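Local coordinates for protein dTDP-4-dehydrorhamnose reductase (Yersinia enterocolitica, PDB 5U9C) that probably catalyses the NADPH-dependent reduction of dTDP-4-dehydro-beta-L-rhamnose to dTDP-L-rhamnose, the last step in making this activated sugar, at residues I203-A206 with I207-H211; I90-A93 with A94-C97. All blocks are in the same frame, centred on the assembly; numbering follows the deposited sequence.

Contact 1: I203-A206 with I207-H211; sequences IIWA and INKRH
Trp205 carries Lys209 across one face of its indole, one helical turn on, where helix 196-209 of the Rossmann-type domain ends in a Schellman motif. The touching atom is Lys209 CG, which lies 3.8 Å from the centroid of the six-membered ring and 20° off the ring normal, a CH-pi contact; its nearest ring atom is Trp205 CE2 at 3.6 Å. With CG anti to the backbone N (chi1 174°), the indole leans toward the C-terminal end of the helix and under the lysine. The lysine chain then bends at chi2, chi3 and chi4, carrying it past the rim of the six-membered ring, where Lys209 NZ stands 3.8 Å from Trp205 CZ2. Asp272 of the same chain receives a weak hydrogen bond from the indole NH and forms a long, weak ion pair with Lys209. Farther round the six-membered ring, Trp205 CZ3 meets His211 CB obliquely.

On another side of the helix, Ile203 CG2 packs against Ile207 CD1 at 3.9 Å; both residues also touch strand 100-106, joining the helix to the central parallel sheet. The backbone carbonyls of Ile203, Ile204 and Trp205 accept the regular helical bonds from Ile207, Asn208 and Lys209. A water donates both to Trp205 O and to Asn208 OD1, tying a side-chain carbonyl to a backbone carbonyl of the preceding turn. Arg210, with positive phi (54°), is the C-prime residue. It turns the chain back so that His211 N donates to Ala206 O in the carbonyl plane, on a lone pair, while Arg210 N gives Ile207 O a weak bond. That same oxygen also takes a weak, bent bond from the arginine side chain, with Arg210 NE 3.1 Å from Ile207 O.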
loop_
_atom_site.group_PDB
_atom_site.type_symbol
_atom_site.label_atom_id
_atom_site.label_comp_id
_atom_site.label_asym_id
_atom_site.label_seq_id
_atom_site.Cartn_x
_atom_site.Cartn_y
_atom_site.Cartn_z
ATOM N N ILE D 203 -14.793 29.013 -19.629
ATOM C CA ILE D 203 -13.605 29.844 -19.590
ATOM C C ILE D 203 -13.935 31.312 -19.915
ATOM O O ILE D 203 -13.397 32.216 -19.261
ATOM C CB ILE D 203 -12.504 29.284 -20.497
ATOM C CG1 ILE D 203 -11.934 28.009 -19.858
ATOM C CG2 ILE D 203 -11.404 30.307 -20.686
ATOM C CD1 ILE D 203 -10.931 27.273 -20.711
ATOM N N ILE D 204 -14.805 31.550 -20.902
ATOM C CA ILE D 204 -15.203 32.921 -21.259
ATOM C C ILE D 204 -15.879 33.568 -20.035
ATOM O O ILE D 204 -15.590 34.711 -19.672
ATOM C CB ILE D 204 -16.128 32.935 -22.499
ATOM C CG1 ILE D 204 -15.399 32.354 -23.728
ATOM C CG2 ILE D 204 -16.646 34.345 -22.793
ATOM C CD1 ILE D 204 -14.203 33.158 -24.204
ATOM N N TRP D 205 -16.743 32.806 -19.379
ATOM C CA TRP D 205 -17.418 33.270 -18.173
ATOM C C TRP D 205 -16.391 33.560 -17.075
ATOM O O TRP D 205 -16.479 34.585 -16.399
ATOM C CB TRP D 205 -18.455 32.228 -17.698
ATOM C CG TRP D 205 -19.110 32.539 -16.376
ATOM C CD1 TRP D 205 -20.287 33.191 -16.178
ATOM C CD2 TRP D 205 -18.609 32.213 -15.066
ATOM N NE1 TRP D 205 -20.558 33.292 -14.829
ATOM C CE2 TRP D 205 -19.540 32.712 -14.125
ATOM C CE3 TRP D 205 -17.464 31.565 -14.600
ATOM C CZ2 TRP D 205 -19.366 32.567 -12.748
ATOM C CZ3 TRP D 205 -17.290 31.416 -13.223
ATOM C CH2 TRP D 205 -18.238 31.917 -12.316
ATOM N N ALA D 206 -15.401 32.680 -16.944
ATOM C CA ALA D 206 -14.376 32.791 -15.894
ATOM C C ALA D 206 -13.493 34.011 -16.063
ATOM O O ALA D 206 -13.134 34.664 -15.089
ATOM C CB ALA D 206 -13.523 31.534 -15.851
ATOM N N ILE D 207 -13.135 34.299 -17.306
ATOM C CA ILE D 207 -12.341 35.470 -17.616
ATOM C C ILE D 207 -13.101 36.737 -17.218
ATOM O O ILE D 207 -12.516 37.642 -16.644
ATOM C CB ILE D 207 -11.993 35.526 -19.113
ATOM C CG1 ILE D 207 -11.067 34.372 -19.494
ATOM C CG2 ILE D 207 -11.312 36.859 -19.462
ATOM C CD1 ILE D 207 -10.974 34.142 -20.992
ATOM N N ASN D 208 -14.403 36.785 -17.513
ATOM C CA ASN D 208 -15.236 37.951 -17.204
ATOM C C ASN D 208 -15.373 38.190 -15.694
ATOM O O ASN D 208 -15.411 39.334 -15.254
ATOM C CB ASN D 208 -16.638 37.801 -17.837
ATOM C CG ASN D 208 -17.534 39.017 -17.605
ATOM O OD1 ASN D 208 -18.642 38.893 -17.087
ATOM N ND2 ASN D 208 -17.048 40.186 -17.950
ATOM N N LYS D 209 -15.488 37.115 -14.920
ATOM C CA LYS D 209 -15.627 37.203 -13.462
ATOM C C LYS D 209 -14.305 37.215 -12.733
ATOM O O LYS D 209 -14.273 37.524 -11.552
ATOM C CB LYS D 209 -16.397 35.979 -12.913
ATOM C CG LYS D 209 -17.818 35.831 -13.420
ATOM C CD LYS D 209 -18.733 37.018 -13.098
ATOM C CE LYS D 209 -19.095 37.098 -11.619
ATOM N NZ LYS D 209 -19.969 35.968 -11.184
ATOM N N ARG D 210 -13.227 36.874 -13.434
ATOM C CA ARG D 210 -11.914 36.690 -12.814
ATOM C C ARG D 210 -12.037 35.692 -11.651
ATOM O O ARG D 210 -11.531 35.926 -10.562
ATOM C CB ARG D 210 -11.273 38.018 -12.377
ATOM C CG ARG D 210 -11.036 38.988 -13.529
ATOM C CD ARG D 210 -10.179 38.384 -14.652
ATOM N NE ARG D 210 -10.043 39.312 -15.771
ATOM C CZ ARG D 210 -9.136 40.284 -15.848
ATOM N NH1 ARG D 210 -9.117 41.083 -16.906
ATOM N NH2 ARG D 210 -8.251 40.471 -14.873
ATOM N N HIS D 211 -12.721 34.581 -11.898
ATOM C CA HIS D 211 -12.858 33.531 -10.888
ATOM C C HIS D 211 -11.474 32.976 -10.558
ATOM O O HIS D 211 -10.619 32.866 -11.441
ATOM C CB HIS D 211 -13.790 32.409 -11.372
ATOM C CG HIS D 211 -14.000 31.346 -10.353
ATOM N ND1 HIS D 211 -14.676 31.578 -9.178
ATOM C CD2 HIS D 211 -13.592 30.058 -10.306
ATOM C CE1 HIS D 211 -14.678 30.477 -8.448
ATOM N NE2 HIS D 211 -14.027 29.540 -9.113
HETATM O O HOH W 1 -19.256 36.204 -16.192
#

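Contact 2: I90-A93 with A94-C97; sequences IAQA and AKFC
Ala94 donates its backbone N-H to the carbonyl of Ile90, with N and O 2.8 Å apart, the first of four successive helical bonds that give each carbonyl of 90-93 a backbone donor. Lys95 N reaches Ala91 O, Phe96 N reaches Gln92 O, and Cys97 N closes the series on Ala93 O at 3.0 Å with a nearly straight N-H...O angle of 164°. The methylene groups lie close to the same acceptors: Phe96 CB is 3.5 Å from Gln92 O. Cys97 SG sits between its own backbone N and carbonyl carbon (chi1 65°), which brings the sulfur to 3.3 Å from Ala93 O.

The Gln92 amide is turned with its nitrogen toward the preceding turn, where NE2 donates to Glu88, and its OE1 toward Lys95, 4.3 Å from Lys95 CD. Gln92 also packs on Thr146 of the second subunit. Ile90 and Ala94 face the sheet, touching Ile60 and Leu101, while Ala93 and Phe96 meet helix 48-55. The arrangement is the C-terminal part of a regular alpha-helix, 76-97, linking parallel strands 59-62 and 100-106 in a Rossmann-type beta-alpha-beta crossover.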
loop_
_atom_site.group_PDB
_atom_site.type_symbol
_atom_site.label_atom_id
_atom_site.label_comp_id
_atom_site.label_asym_id
_atom_site.label_seq_id
_atom_site.Cartn_x
_atom_site.Cartn_y
_atom_site.Cartn_z
ATOM N N ILE D 90 6.066 31.072 -17.006
ATOM C CA ILE D 90 4.799 31.746 -17.287
ATOM C C ILE D 90 4.202 32.309 -15.982
ATOM O O ILE D 90 3.739 33.457 -15.951
ATOM C CB ILE D 90 3.801 30.795 -17.984
ATOM C CG1 ILE D 90 4.327 30.464 -19.395
ATOM C CG2 ILE D 90 2.410 31.420 -18.047
ATOM C CD1 ILE D 90 3.560 29.403 -20.143
ATOM N N ALA D 91 4.209 31.506 -14.919
ATOM C CA ALA D 91 3.673 31.954 -13.621
ATOM C C ALA D 91 4.485 33.136 -13.052
ATOM O O ALA D 91 3.903 34.078 -12.531
ATOM C CB ALA D 91 3.654 30.814 -12.640
ATOM N N GLN D 92 5.815 33.097 -13.191
ATOM C CA GLN D 92 6.651 34.191 -12.708
ATOM C C GLN D 92 6.337 35.468 -13.502
ATOM O O GLN D 92 6.238 36.546 -12.923
ATOM C CB GLN D 92 8.158 33.857 -12.770
ATOM C CG GLN D 92 8.641 32.844 -11.736
ATOM C CD GLN D 92 8.377 33.282 -10.300
ATOM O OE1 GLN D 92 8.373 34.475 -9.985
ATOM N NE2 GLN D 92 8.200 32.312 -9.415
ATOM N N ALA D 93 6.168 35.328 -14.817
ATOM C CA ALA D 93 5.828 36.453 -15.667
ATOM C C ALA D 93 4.427 37.018 -15.297
ATOM O O ALA D 93 4.258 38.241 -15.199
ATOM C CB ALA D 93 5.893 36.060 -17.124
ATOM N N ALA D 94 3.455 36.137 -15.056
ATOM C CA ALA D 94 2.098 36.568 -14.641
ATOM C C ALA D 94 2.163 37.378 -13.338
ATOM O O ALA D 94 1.568 38.457 -13.237
ATOM C CB ALA D 94 1.156 35.379 -14.477
ATOM N N LYS D 95 2.929 36.879 -12.375
ATOM C CA LYS D 95 3.106 37.573 -11.112
ATOM C C LYS D 95 3.739 38.957 -11.308
ATOM O O LYS D 95 3.293 39.939 -10.722
ATOM C CB LYS D 95 4.000 36.772 -10.184
ATOM C CG LYS D 95 4.255 37.465 -8.848
ATOM C CD LYS D 95 5.267 36.706 -8.026
ATOM C CE LYS D 95 5.560 37.445 -6.721
ATOM N NZ LYS D 95 6.599 36.714 -5.948
ATOM N N PHE D 96 4.783 39.011 -12.124
ATOM C CA PHE D 96 5.494 40.257 -12.375
ATOM C C PHE D 96 4.612 41.330 -13.022
ATOM O O PHE D 96 4.666 42.481 -12.621
ATOM C CB PHE D 96 6.740 40.029 -13.240
ATOM C CG PHE D 96 7.593 41.258 -13.395
ATOM C CD1 PHE D 96 8.529 41.603 -12.407
ATOM C CD2 PHE D 96 7.461 42.085 -14.510
ATOM C CE1 PHE D 96 9.317 42.746 -12.541
ATOM C CE2 PHE D 96 8.243 43.232 -14.648
ATOM C CZ PHE D 96 9.173 43.561 -13.662
ATOM N N CYS D 97 3.815 40.979 -14.024
ATOM C CA CYS D 97 2.978 42.000 -14.629
ATOM C C CYS D 97 1.546 42.075 -14.071
ATOM O O CYS D 97 0.757 42.875 -14.528
ATOM C CB CYS D 97 3.024 41.889 -16.153
ATOM S SG CYS D 97 2.346 40.406 -16.815
#

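In the fold
Contacts 1 and 2 lie at the C-terminal ends of two helices packed against the same six-stranded parallel sheet, 196-209 and 76-97. Their centres are 19 Å apart and their nearest atoms about 9 Å, without touching. Strand 100-106, which follows the helix of contact 2, is shared: Leu101 meets Ile90 and Ala94, whereas Trp100 and Leu102 meet residues of contact 1. Neither contact lies at the malate site of Phe168, Lys171 and Arg256. Ile203 of contact 1 touches Leu17, within a segment whose glycines Gly13, Gly15 and Gly18 are consistent with a Rossmann dinucleotide-binding motif, and lies near those glycines without touching them; Gln92 of contact 2 is about 5 Å from a bound imidazole, probably from the crystallisation liquor.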